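Local coordinates for lipopolysaccharide biosynthesis protein wbpB (Thermus thermophilus, PDB 3O9Z), which acts as an NAD-binding dehydrogenase in the biosynthesis of 2,3-diacetamido-2,3-dideoxy-D-mannuronic acid, a sugar probably destined for lipopolysaccharide, at residues I89-A92 with L93-A97; P104-W108 with P109-A113; E143-G146 with Q147-G150; D190-A193 with W194-R198; V234-P237 with L238-Q241. One frame throughout, in Å; residues are numbered along the deposited sequence. Where two conformers were deposited one is given.

Interaction 1. Residues I89-A92 with L93-A97; sequences IRMA and LRLGA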
loop_
_atom_site.group_PDB
_atom_site.type_symbol
_atom_site.label_atom_id
_atom_site.label_comp_id
_atom_site.label_asym_id
_atom_site.label_seq_id
_atom_site.Cartn_x
_atom_site.Cartn_y
_atom_site.Cartn_z
ATOM N N ILE A 89 -14.513 2.583 15.791
ATOM C CA ILE A 89 -15.352 2.903 16.940
ATOM C C ILE A 89 -15.307 1.720 17.937
ATOM O O ILE A 89 -15.135 2.013 19.120
ATOM C CB ILE A 89 -16.793 3.122 16.474
ATOM C CG1 ILE A 89 -16.941 4.419 15.646
ATOM C CG2 ILE A 89 -17.712 3.150 17.711
ATOM C CD1 ILE A 89 -18.195 4.363 14.729
ATOM N N ARG A 90 -15.264 0.467 17.496
ATOM C CA ARG A 90 -15.135 -0.658 18.471
ATOM C C ARG A 90 -13.777 -0.489 19.182
ATOM O O ARG A 90 -13.661 -0.775 20.385
ATOM C CB ARG A 90 -15.153 -1.998 17.748
ATOM C CG ARG A 90 -16.524 -2.313 17.147
ATOM C CD ARG A 90 -17.444 -3.024 18.069
ATOM N NE ARG A 90 -16.870 -4.259 18.607
ATOM C CZ ARG A 90 -17.125 -5.488 18.157
ATOM N NH1 ARG A 90 -16.565 -6.529 18.761
ATOM N NH2 ARG A 90 -17.956 -5.741 17.148
ATOM N N MET A 91 -12.725 -0.050 18.487
ATOM C CA MET A 91 -11.414 0.127 19.113
ATOM C C MET A 91 -11.489 1.239 20.159
ATOM O O MET A 91 -10.971 1.078 21.292
ATOM C CB MET A 91 -10.390 0.480 18.024
ATOM C CG MET A 91 -8.997 0.918 18.537
ATOM S SD MET A 91 -7.722 0.950 17.179
ATOM C CE MET A 91 -8.287 2.248 16.064
ATOM N N ALA A 92 -12.059 2.397 19.816
ATOM C CA ALA A 92 -12.209 3.500 20.745
ATOM C C ALA A 92 -12.872 2.942 22.034
ATOM O O ALA A 92 -12.353 3.150 23.154
ATOM C CB ALA A 92 -13.068 4.619 20.155
ATOM N N LEU A 93 -13.983 2.255 21.856
ATOM C CA LEU A 93 -14.765 1.852 23.038
ATOM C C LEU A 93 -13.952 0.885 23.886
ATOM O O LEU A 93 -14.038 0.900 25.139
ATOM C CB LEU A 93 -16.146 1.295 22.659
ATOM C CG LEU A 93 -17.084 2.160 21.819
ATOM C CD1 LEU A 93 -18.387 1.429 21.535
ATOM C CD2 LEU A 93 -17.327 3.526 22.451
ATOM N N ARG A 94 -13.330 -0.116 23.268
ATOM C CA ARG A 94 -12.532 -1.053 24.055
ATOM C C ARG A 94 -11.355 -0.445 24.777
ATOM O O ARG A 94 -10.940 -0.994 25.804
ATOM C CB ARG A 94 -12.139 -2.354 23.324
ATOM C CG ARG A 94 -10.873 -2.270 22.433
ATOM C CD ARG A 94 -10.446 -3.608 21.827
ATOM N NE ARG A 94 -11.428 -4.120 20.860
ATOM C CZ ARG A 94 -11.402 -3.855 19.549
ATOM N NH1 ARG A 94 -12.377 -4.315 18.786
ATOM N NH2 ARG A 94 -10.403 -3.173 19.001
ATOM N N LEU A 95 -10.854 0.676 24.269
ATOM C CA LEU A 95 -9.758 1.474 24.852
ATOM C C LEU A 95 -10.274 2.444 25.902
ATOM O O LEU A 95 -9.500 3.144 26.549
ATOM C CB LEU A 95 -9.008 2.292 23.777
ATOM C CG LEU A 95 -8.130 1.490 22.807
ATOM C CD1 LEU A 95 -7.718 2.363 21.632
ATOM C CD2 LEU A 95 -6.891 1.039 23.517
ATOM N N GLY A 96 -11.585 2.427 26.143
ATOM C CA GLY A 96 -12.099 3.363 27.134
ATOM C C GLY A 96 -12.169 4.802 26.706
ATOM O O GLY A 96 -12.178 5.709 27.517
ATOM N N ALA A 97 -12.446 5.046 25.421
ATOM C CA ALA A 97 -12.597 6.393 24.875
ATOM C C ALA A 97 -13.964 6.457 24.144
ATOM O O ALA A 97 -14.519 5.421 23.732
ATOM C CB ALA A 97 -11.493 6.681 23.811
#

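Interaction 2. Residues P104-W108 with P109-A113; sequences PLVLW and PEEIA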
loop_
_atom_site.group_PDB
_atom_site.type_symbol
_atom_site.label_atom_id
_atom_site.label_comp_id
_atom_site.label_asym_id
_atom_site.label_seq_id
_atom_site.Cartn_x
_atom_site.Cartn_y
_atom_site.Cartn_z
ATOM N N PRO A 104 -20.531 8.479 6.851
ATOM C CA PRO A 104 -21.694 7.949 7.611
ATOM C C PRO A 104 -21.127 7.359 8.895
ATOM O O PRO A 104 -20.038 6.789 8.873
ATOM C CB PRO A 104 -22.231 6.827 6.706
ATOM C CG PRO A 104 -20.958 6.327 5.968
ATOM C CD PRO A 104 -20.181 7.606 5.720
ATOM N N LEU A 105 -21.837 7.465 10.016
ATOM C CA LEU A 105 -21.301 6.934 11.279
ATOM C C LEU A 105 -20.827 5.487 11.143
ATOM O O LEU A 105 -19.695 5.155 11.562
ATOM C CB LEU A 105 -22.415 7.077 12.366
ATOM C CG LEU A 105 -22.017 6.742 13.825
ATOM C CD1 LEU A 105 -20.717 7.444 14.156
ATOM C CD2 LEU A 105 -23.142 7.238 14.758
ATOM N N VAL A 106 -21.658 4.605 10.592
ATOM C CA VAL A 106 -21.288 3.268 10.179
ATOM C C VAL A 106 -22.046 2.933 8.897
ATOM O O VAL A 106 -22.858 3.763 8.443
ATOM C CB VAL A 106 -21.550 2.172 11.243
ATOM C CG1 VAL A 106 -20.782 2.477 12.552
ATOM C CG2 VAL A 106 -23.097 2.085 11.554
ATOM N N LEU A 107 -21.785 1.777 8.321
ATOM C CA LEU A 107 -22.390 1.384 7.042
ATOM C C LEU A 107 -23.729 0.691 7.221
ATOM O O LEU A 107 -24.580 0.745 6.348
ATOM C CB LEU A 107 -21.455 0.519 6.182
ATOM C CG LEU A 107 -20.230 1.258 5.613
ATOM C CD1 LEU A 107 -19.432 0.230 4.765
ATOM C CD2 LEU A 107 -20.830 2.451 4.824
ATOM N N TRP A 108 -23.935 -0.033 8.325
ATOM C CA TRP A 108 -25.101 -0.940 8.432
ATOM C C TRP A 108 -25.896 -0.744 9.724
ATOM O O TRP A 108 -25.336 -0.556 10.785
ATOM C CB TRP A 108 -24.623 -2.393 8.380
ATOM C CG TRP A 108 -23.934 -2.734 7.103
ATOM C CD1 TRP A 108 -22.576 -2.769 6.869
ATOM C CD2 TRP A 108 -24.563 -3.072 5.863
ATOM N NE1 TRP A 108 -22.340 -3.127 5.558
ATOM C CE2 TRP A 108 -23.535 -3.310 4.916
ATOM C CE3 TRP A 108 -25.890 -3.218 5.451
ATOM C CZ2 TRP A 108 -23.808 -3.688 3.599
ATOM C CZ3 TRP A 108 -26.152 -3.559 4.118
ATOM C CH2 TRP A 108 -25.121 -3.804 3.219
ATOM N N PRO A 109 -27.230 -0.920 9.655
ATOM C CA PRO A 109 -28.014 -0.976 10.894
ATOM C C PRO A 109 -27.540 -2.040 11.911
ATOM O O PRO A 109 -27.622 -1.720 13.080
ATOM C CB PRO A 109 -29.440 -1.304 10.408
ATOM C CG PRO A 109 -29.461 -0.687 8.981
ATOM C CD PRO A 109 -28.064 -1.000 8.438
ATOM N N GLU A 110 -27.039 -3.188 11.467
ATOM C CA GLU A 110 -26.557 -4.220 12.420
ATOM C C GLU A 110 -25.376 -3.650 13.214
ATOM O O GLU A 110 -25.224 -3.912 14.410
ATOM C CB GLU A 110 -26.135 -5.460 11.659
ATOM C CG GLU A 110 -25.610 -6.621 12.501
ATOM C CD GLU A 110 -25.174 -7.777 11.628
ATOM O OE1 GLU A 110 -24.351 -8.602 12.083
ATOM O OE2 GLU A 110 -25.659 -7.848 10.476
ATOM N N GLU A 111 -24.571 -2.782 12.586
ATOM C CA GLU A 111 -23.434 -2.166 13.267
ATOM C C GLU A 111 -23.919 -1.151 14.305
ATOM O O GLU A 111 -23.395 -1.076 15.421
ATOM C CB GLU A 111 -22.450 -1.518 12.253
ATOM C CG GLU A 111 -21.803 -2.575 11.377
ATOM C CD GLU A 111 -21.036 -1.994 10.204
ATOM O OE1 GLU A 111 -21.434 -0.913 9.736
ATOM O OE2 GLU A 111 -20.007 -2.602 9.826
ATOM N N ILE A 112 -24.944 -0.347 13.978
ATOM C CA ILE A 112 -25.566 0.554 14.929
ATOM C C ILE A 112 -26.059 -0.280 16.148
ATOM O O ILE A 112 -25.771 0.163 17.272
ATOM C CB ILE A 112 -26.781 1.315 14.308
ATOM C CG1 ILE A 112 -26.305 2.341 13.255
ATOM C CG2 ILE A 112 -27.596 1.976 15.403
ATOM C CD1 ILE A 112 -25.630 3.567 13.789
ATOM N N ALA A 113 -26.715 -1.417 15.893
ATOM C CA ALA A 113 -27.278 -2.239 16.987
ATOM C C ALA A 113 -26.157 -2.794 17.877
ATOM O O ALA A 113 -26.278 -2.792 19.114
ATOM C CB ALA A 113 -28.128 -3.341 16.427
#

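Interaction 3. Residues E143-G146 with Q147-G150; sequences ERLG and QEKG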
loop_
_atom_site.group_PDB
_atom_site.type_symbol
_atom_site.label_atom_id
_atom_site.label_comp_id
_atom_site.label_asym_id
_atom_site.label_seq_id
_atom_site.Cartn_x
_atom_site.Cartn_y
_atom_site.Cartn_z
ATOM N N GLU A 143 -36.872 25.281 12.207
ATOM C CA GLU A 143 -37.737 26.036 13.108
ATOM C C GLU A 143 -39.036 26.421 12.422
ATOM O O GLU A 143 -40.111 26.295 13.018
ATOM C CB GLU A 143 -37.000 27.267 13.631
ATOM C CG GLU A 143 -35.943 26.882 14.628
ATOM C CD GLU A 143 -36.497 25.941 15.680
ATOM O OE1 GLU A 143 -37.301 26.420 16.512
ATOM O OE2 GLU A 143 -36.158 24.731 15.656
ATOM N N ARG A 144 -38.939 26.883 11.178
ATOM C CA ARG A 144 -40.122 27.312 10.441
ATOM C C ARG A 144 -41.068 26.137 10.218
ATOM O O ARG A 144 -42.290 26.310 10.260
ATOM C CB ARG A 144 -39.770 27.936 9.095
ATOM C CG ARG A 144 -39.024 29.268 9.138
ATOM C CD ARG A 144 -38.942 29.926 7.775
ATOM N NE ARG A 144 -38.280 29.126 6.744
ATOM C CZ ARG A 144 -36.968 29.121 6.535
ATOM N NH1 ARG A 144 -36.173 29.829 7.326
ATOM N NH2 ARG A 144 -36.445 28.383 5.569
ATOM N N LEU A 145 -40.518 24.945 9.979
ATOM C CA LEU A 145 -41.343 23.756 9.753
ATOM C C LEU A 145 -42.106 23.306 10.998
ATOM O O LEU A 145 -43.218 22.781 10.896
ATOM C CB LEU A 145 -40.469 22.603 9.239
ATOM C CG LEU A 145 -40.043 22.792 7.783
ATOM C CD1 LEU A 145 -38.833 21.896 7.480
ATOM C CD2 LEU A 145 -41.190 22.494 6.825
ATOM N N GLY A 146 -41.512 23.479 12.173
ATOM C CA GLY A 146 -42.197 23.208 13.425
ATOM C C GLY A 146 -43.506 23.973 13.550
ATOM O O GLY A 146 -44.384 23.555 14.285
ATOM N N GLN A 147 -43.636 25.083 12.832
ATOM C CA GLN A 147 -44.847 25.908 12.878
ATOM C C GLN A 147 -45.984 25.325 12.050
ATOM O O GLN A 147 -47.128 25.761 12.160
ATOM C CB GLN A 147 -44.562 27.307 12.330
ATOM C CG GLN A 147 -44.700 28.379 13.388
ATOM C CD GLN A 147 -43.719 28.161 14.515
ATOM O OE1 GLN A 147 -44.017 27.477 15.498
ATOM N NE2 GLN A 147 -42.524 28.720 14.360
ATOM N N GLU A 148 -45.652 24.386 11.174
ATOM C CA GLU A 148 -46.527 24.067 10.067
ATOM C C GLU A 148 -47.229 22.771 10.417
ATOM O O GLU A 148 -46.747 21.985 11.236
ATOM C CB GLU A 148 -45.713 23.906 8.787
ATOM C CG GLU A 148 -44.923 25.150 8.434
ATOM C CD GLU A 148 -44.363 25.109 7.024
ATOM O OE1 GLU A 148 -44.389 24.027 6.394
ATOM O OE2 GLU A 148 -43.902 26.169 6.544
ATOM N N LYS A 149 -48.432 22.609 9.881
ATOM C CA LYS A 149 -49.153 21.365 10.086
ATOM C C LYS A 149 -49.188 20.627 8.762
ATOM O O LYS A 149 -49.184 21.247 7.717
ATOM C CB LYS A 149 -50.605 21.635 10.483
ATOM C CG LYS A 149 -50.739 22.320 11.856
ATOM C CD LYS A 149 -52.197 22.702 12.144
ATOM C CE LYS A 149 -52.287 23.923 13.050
ATOM N NZ LYS A 149 -51.741 23.548 14.374
ATOM N N GLY A 150 -49.263 19.310 8.856
ATOM C CA GLY A 150 -49.372 18.478 7.667
ATOM C C GLY A 150 -47.984 18.101 7.201
ATOM O O GLY A 150 -46.991 18.737 7.572
HETATM O O HOH W 1 -44.611 20.456 11.455
#

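Interaction 4. Residues D190-A193 with W194-R198; sequences DLLA and WLFGR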
loop_
_atom_site.group_PDB
_atom_site.type_symbol
_atom_site.label_atom_id
_atom_site.label_comp_id
_atom_site.label_asym_id
_atom_site.label_seq_id
_atom_site.Cartn_x
_atom_site.Cartn_y
_atom_site.Cartn_z
ATOM N N ASP A 190 -29.853 12.090 6.030
ATOM C CA ASP A 190 -29.870 12.502 7.417
ATOM C C ASP A 190 -30.595 13.823 7.645
ATOM O O ASP A 190 -31.380 13.950 8.609
ATOM C CB ASP A 190 -28.442 12.519 7.973
ATOM C CG ASP A 190 -28.437 12.876 9.429
ATOM O OD1 ASP A 190 -28.689 11.945 10.235
ATOM O OD2 ASP A 190 -28.273 14.084 9.701
ATOM N N LEU A 191 -30.391 14.798 6.759
ATOM C CA LEU A 191 -31.117 16.065 6.829
ATOM C C LEU A 191 -32.619 15.798 6.799
ATOM O O LEU A 191 -33.373 16.352 7.623
ATOM C CB LEU A 191 -30.725 16.952 5.628
ATOM C CG LEU A 191 -31.550 18.230 5.448
ATOM C CD1 LEU A 191 -31.434 19.162 6.662
ATOM C CD2 LEU A 191 -31.124 18.949 4.152
ATOM N N LEU A 192 -33.040 14.952 5.872
ATOM C CA LEU A 192 -34.469 14.674 5.723
ATOM C C LEU A 192 -35.029 13.917 6.915
ATOM O O LEU A 192 -36.163 14.201 7.318
ATOM C CB LEU A 192 -34.724 13.865 4.461
ATOM C CG LEU A 192 -34.407 14.643 3.174
ATOM C CD1 LEU A 192 -34.383 13.673 1.978
ATOM C CD2 LEU A 192 -35.355 15.851 2.900
ATOM N N ALA A 193 -34.283 12.979 7.496
ATOM C CA ALA A 193 -34.737 12.262 8.685
ATOM C C ALA A 193 -34.859 13.227 9.856
ATOM O O ALA A 193 -35.810 13.151 10.659
ATOM C CB ALA A 193 -33.777 11.075 9.004
ATOM N N TRP A 194 -33.867 14.088 10.017
ATOM C CA TRP A 194 -33.884 15.110 11.074
ATOM C C TRP A 194 -35.097 16.044 10.965
ATOM O O TRP A 194 -35.768 16.322 11.976
ATOM C CB TRP A 194 -32.573 15.901 10.972
ATOM C CG TRP A 194 -32.351 17.006 11.937
ATOM C CD1 TRP A 194 -32.321 16.915 13.305
ATOM C CD2 TRP A 194 -31.954 18.342 11.601
ATOM N NE1 TRP A 194 -31.975 18.145 13.826
ATOM C CE2 TRP A 194 -31.705 19.021 12.807
ATOM C CE3 TRP A 194 -31.733 19.011 10.394
ATOM C CZ2 TRP A 194 -31.329 20.369 12.841
ATOM C CZ3 TRP A 194 -31.337 20.347 10.424
ATOM C CH2 TRP A 194 -31.141 21.009 11.646
ATOM N N LEU A 195 -35.413 16.506 9.753
ATOM C CA LEU A 195 -36.557 17.391 9.564
ATOM C C LEU A 195 -37.898 16.660 9.595
ATOM O O LEU A 195 -38.864 17.206 10.140
ATOM C CB LEU A 195 -36.439 18.114 8.231
ATOM C CG LEU A 195 -35.214 19.026 8.056
ATOM C CD1 LEU A 195 -35.188 19.550 6.613
ATOM C CD2 LEU A 195 -35.283 20.197 9.058
ATOM N N PHE A 196 -37.956 15.465 9.034
ATOM C CA PHE A 196 -39.235 14.863 8.645
ATOM C C PHE A 196 -39.481 13.466 9.183
ATOM O O PHE A 196 -40.524 12.861 8.911
ATOM C CB PHE A 196 -39.401 14.851 7.125
ATOM C CG PHE A 196 -39.286 16.198 6.473
ATOM C CD1 PHE A 196 -40.151 17.226 6.826
ATOM C CD2 PHE A 196 -38.327 16.437 5.502
ATOM C CE1 PHE A 196 -40.069 18.470 6.194
ATOM C CE2 PHE A 196 -38.228 17.645 4.868
ATOM C CZ PHE A 196 -39.095 18.689 5.215
ATOM N N GLY A 197 -38.545 12.916 9.940
ATOM C CA GLY A 197 -38.762 11.588 10.510
ATOM C C GLY A 197 -38.476 10.353 9.696
ATOM O O GLY A 197 -37.679 10.377 8.763
ATOM N N ARG A 198 -39.119 9.247 10.057
ATOM C CA ARG A 198 -38.755 7.937 9.572
ATOM C C ARG A 198 -39.339 7.740 8.179
ATOM O O ARG A 198 -40.451 8.224 7.870
ATOM C CB ARG A 198 -39.361 6.876 10.500
ATOM C CG ARG A 198 -38.968 5.426 10.182
ATOM C CD ARG A 198 -39.789 4.389 10.994
ATOM N NE ARG A 198 -39.414 3.021 10.643
ATOM C CZ ARG A 198 -38.415 2.354 11.214
ATOM N NH1 ARG A 198 -37.696 2.916 12.175
ATOM N NH2 ARG A 198 -38.133 1.117 10.829
#

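Interaction 5. Residues V234-P237 with L238-Q241; sequences VPEP and LRRQ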
loop_
_atom_site.group_PDB
_atom_site.type_symbol
_atom_site.label_atom_id
_atom_site.label_comp_id
_atom_site.label_asym_id
_atom_site.label_seq_id
_atom_site.Cartn_x
_atom_site.Cartn_y
_atom_site.Cartn_z
ATOM N N VAL A 234 -25.528 20.505 -12.297
ATOM C CA VAL A 234 -25.741 21.827 -11.717
ATOM C C VAL A 234 -26.626 22.629 -12.696
ATOM O O VAL A 234 -26.365 22.628 -13.913
ATOM C CB VAL A 234 -24.386 22.546 -11.576
ATOM C CG1 VAL A 234 -24.625 23.996 -11.077
ATOM C CG2 VAL A 234 -23.526 21.821 -10.543
ATOM N N PRO A 235 -27.669 23.296 -12.173
ATOM C CA PRO A 235 -28.583 24.049 -13.052
ATOM C C PRO A 235 -27.812 25.001 -13.958
ATOM O O PRO A 235 -26.784 25.566 -13.564
ATOM C CB PRO A 235 -29.441 24.838 -12.064
ATOM C CG PRO A 235 -29.529 23.922 -10.871
ATOM C CD PRO A 235 -28.157 23.292 -10.782
ATOM N N GLU A 236 -28.276 25.101 -15.202
ATOM C CA GLU A 236 -27.543 25.836 -16.235
ATOM C C GLU A 236 -27.156 27.276 -15.881
ATOM O O GLU A 236 -26.027 27.667 -16.138
ATOM C CB GLU A 236 -28.300 25.810 -17.561
ATOM C CG GLU A 236 -27.442 26.331 -18.702
ATOM C CD GLU A 236 -27.581 27.835 -18.873
ATOM O OE1 GLU A 236 -28.611 28.396 -18.443
ATOM O OE2 GLU A 236 -26.649 28.440 -19.432
ATOM N N PRO A 237 -28.045 28.024 -15.209
ATOM C CA PRO A 237 -27.648 29.396 -14.846
ATOM C C PRO A 237 -26.457 29.497 -13.882
ATOM O O PRO A 237 -25.756 30.511 -13.851
ATOM C CB PRO A 237 -28.934 29.977 -14.246
ATOM C CG PRO A 237 -30.046 29.198 -14.918
ATOM C CD PRO A 237 -29.462 27.767 -14.891
ATOM N N LEU A 238 -26.198 28.450 -13.100
ATOM C CA LEU A 238 -25.018 28.367 -12.247
ATOM C C LEU A 238 -23.857 27.681 -12.969
ATOM O O LEU A 238 -22.698 28.049 -12.797
ATOM C CB LEU A 238 -25.363 27.563 -10.990
ATOM C CG LEU A 238 -26.426 28.170 -10.070
ATOM C CD1 LEU A 238 -26.876 27.139 -9.027
ATOM C CD2 LEU A 238 -25.822 29.385 -9.386
ATOM N N ARG A 239 -24.152 26.630 -13.723
ATOM C CA ARG A 239 -23.140 25.888 -14.465
ATOM C C ARG A 239 -22.425 26.762 -15.496
ATOM O O ARG A 239 -21.207 26.639 -15.679
ATOM C CB ARG A 239 -23.799 24.677 -15.131
ATOM C CG ARG A 239 -22.812 23.739 -15.789
ATOM C CD ARG A 239 -23.561 22.569 -16.366
ATOM N NE ARG A 239 -24.116 22.924 -17.667
ATOM C CZ ARG A 239 -25.409 22.902 -17.964
ATOM N NH1 ARG A 239 -26.297 22.541 -17.048
ATOM N NH2 ARG A 239 -25.803 23.220 -19.187
ATOM N N ARG A 240 -23.172 27.673 -16.126
ATOM C CA ARG A 240 -22.580 28.583 -17.118
ATOM C C ARG A 240 -21.520 29.464 -16.489
ATOM O O ARG A 240 -20.617 29.946 -17.168
ATOM C CB ARG A 240 -23.665 29.437 -17.788
ATOM C CG ARG A 240 -24.105 30.596 -16.911
ATOM C CD ARG A 240 -25.019 31.590 -17.650
ATOM N NE ARG A 240 -26.326 31.033 -17.987
ATOM C CZ ARG A 240 -27.434 31.748 -18.179
ATOM N NH1 ARG A 240 -27.433 33.081 -18.053
ATOM N NH2 ARG A 240 -28.556 31.113 -18.468
ATOM N N GLN A 241 -21.581 29.648 -15.176
ATOM C CA GLN A 241 -20.591 30.459 -14.486
ATOM C C GLN A 241 -19.428 29.646 -13.953
ATOM O O GLN A 241 -18.516 30.203 -13.343
ATOM C CB GLN A 241 -21.213 31.205 -13.313
ATOM C CG GLN A 241 -22.615 31.707 -13.625
ATOM C CD GLN A 241 -23.272 32.287 -12.406
ATOM O OE1 GLN A 241 -23.332 31.646 -11.360
ATOM N NE2 GLN A 241 -23.724 33.523 -12.515
#

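Interaction 1. Residues I89-A92 with L93-A97
R94 folds its guanidinium back over the turn that carries R90 and M91. The carbonyl O of R90 lies over the centre of that group, 3.9 Å from its plane, and R94 NH2 comes within 3.5 Å of M91 CA. With CG between the backbone N and the carbonyl carbon (chi1 84°) and a bend at chi3, the chain of R94 runs back along the helix surface. L95 lies beside M91, pointing the same way, with L95 CD1 3.6 Å from M91 CG, and L95 CG sits 3.2 Å from M91 O. L93 CD1 meets I89 CG2 at 4.2 Å. The backbone bond from R94 N to R90 O is nearly straight (170°). A92 O accepts from A97 N at 3.0 Å and more weakly from L95 N, while G96 N bonds back to L93 O; with G96 at positive phi, this is a Schellman motif closing helix 85-94. Further out, I89 and L93 face helix 109-122, and L95 faces helix 56-68. R94 NH2 pairs with E60, R94 NE with E64 of the second subunit, and R90 with Y86 and with E64 and D65 of the second subunit. Inter-subunit salt bridges thus line this face of the helix in the beta-alpha-beta unit 75-78, 85-94, 98-101, and the carboxylates would probably offset the like charges of R90 NE and R94 NH1, 4.5 Å apart.

Interaction 2. Residues P104-W108 with P109-A113
E111 OE1 is gripped by two consecutive backbone amides, W108 N at 3.0 Å and, more weakly, L107 N at 3.1 Å. The W108 amide meets it from above the carboxylate plane, 39° out. The E111 chain, extended beyond CG (chi2 169°), carries the carboxylate back over the start of helix 109-122 to the edge of the W108 indole, where OE1 lies 3.6 Å from CD1, ring and carboxylate turned 71° apart. W108 is the N-cap and E111 the third helical residue, so this is the side-chain-to-amide half of a capping box, a place where negative charge would probably be favoured by the helix dipole. With an alanine here both amides lose this acceptor, and the 107-108 backbone would probably be freer to shift. W108 O receives I112 N in the carbonyl plane at 3.2 Å, opening the helix. V106 CG2 also packs on I112 CG1 at 3.6 Å. The indole makes a cation-pi contact with R295, and the same arginine bonds L107 O. Within the Rossmann part V106 and E111 touch Y86 of helix 85-94 and L105 reaches strand 126-128, while P109 and I112 rest on helix 281-294, from near the end of the chain.

Interaction 3. Residues E143-G146 with Q147-G150
E148 turns its CG anti to its carbonyl carbon (chi1 -59°) and then runs extended, which brings the chain back across the preceding turn. E148 CG comes to 3.4 Å from R144 O, and E148 OE1 lies beside the L145 methyl CD2 at 3.6 Å. Q147 CB lies 3.2 Å from R144 O. Two amides bond to carbonyls three residues back: Q147 N to R144 O, and E148 N to L145 O at 2.9 Å. Both donors stand well above the carbonyl planes, 61° and 59° out of them, consistent with i to i+3 bonding. L145 O is held a second time by a water, 2.8 Å away, which also donates to E148 O at 2.6 Å and so ties the outgoing backbone to the helix end. The carboxylate of E148 forms a long, weak ion pair with K152, whose NZ also bonds K149 O. Replacing E148 by an alanine would remove the CG and carboxylate contacts with R144 O and L145 CD2 and is likely to leave K152 without its weak anionic partner. These are turn-type i to i+3 bonds with one bridging water, at the C-terminal end of helix 136-146, where the chain turns toward strand 152-160 of the mixed six-stranded sheet.

Interaction 4. Residues D190-A193 with W194-R198
L191 CD1 is the apolar centre, meeting W194 and L195 at once. L191 CD1 lies in the plane of the indole at its edge, 3.7 Å from W194 CE3, and 3.8 Å from L195 CD1. Both L191 and W194 place CG anti to the backbone N (chi1 171° and 180°), which sets the methyl against the benzo edge of the indole rather than over its face. A second pair runs along the next strip of the helix: L192 CD2 comes in the plane of the F196 ring, 3.9 Å from CE2, while L195 CB stands over one face of the same ring, 3.6 Å above its centre. The backbone carries the ordinary i+4 bonds, of which W194 N to D190 O (2.9 Å) is the straightest at 167°. The last of them, G197 N to A193 O at 2.8 Å, comes from above the carbonyl plane; G197 leaves the helix with positive phi, and A193 CA makes a C-H...O contact with G197 O at 3.5 Å. On the polar edge, the D190 carboxylate is taken by R133, and W194 receives K142 in a cation-pi contact. L191, W194 and L195 face helix 136-146, L192 strand 211-218, and F196 touches both. This is a helix with a glycine-terminated end lying on the sheet of the Gfo/Idh/MocA C-terminal alpha/beta domain; H187, which binds 2-oxoglutarate, lies on the same helix, near its start.

Interaction 5. Residues V234-P237 with L238-Q241
V234 and L238 form the tight side of this single helical turn, their side chains crossing at about a right angle with V234 CG1 3.6 Å from L238 CB. P235, at the N-cap, presents its O to two amides: R239 N in the carbonyl plane at 2.8 Å, and L238 N at 3.0 Å from above it. R239 wraps round the opening of the turn. Its CG is anti to the backbone N (chi1 -173°) and the chain bends at chi3, which brings NH1 to V234 O at 3.1 Å, nearly along the C=O axis, and lays one face of the guanidinium over E236 CA. The outer side depends on charge instead. R240, exposed on the solvent side, grips E236 side-on, NH2 to OE1 at 2.7 Å and NE to OE2 at 3.0 Å. The first bond is almost straight (173°) and uses the syn lone pair; the second comes from above the carboxylate plane, in keeping with the 41° between the two planes. Inward, P235 and L238 rest on Y246 of strand 245-251. This is a short helical turn (236-239) with P235 at its N-cap and an i to i+4 E236-R240 salt bridge, in the connection between strands 221-228 and 245-251.

Overall arrangement
Interaction 1 is the buried contact of the set, interactions 2 and 4 are partly buried, and interactions 3 and 5 lie at the surface. Interactions 1 and 2 both lie in the Rossmann part and touch, I89 CD1 lying 3.6 Å from L105 O. Interactions 3 and 4 also meet, L145 CD1 packing 3.9 Å from F196 CE1, so helices 136-146 and 186-196 hold each other. Interaction 5 stands apart, its centre about 46 Å from that of interaction 1. Chemistry follows place: interaction 1 ends in ion pairs to another subunit, interaction 2 in a side-chain cap, interaction 3 in a water bridge, interaction 4 in aromatic edges, interaction 5 in a surface salt bridge.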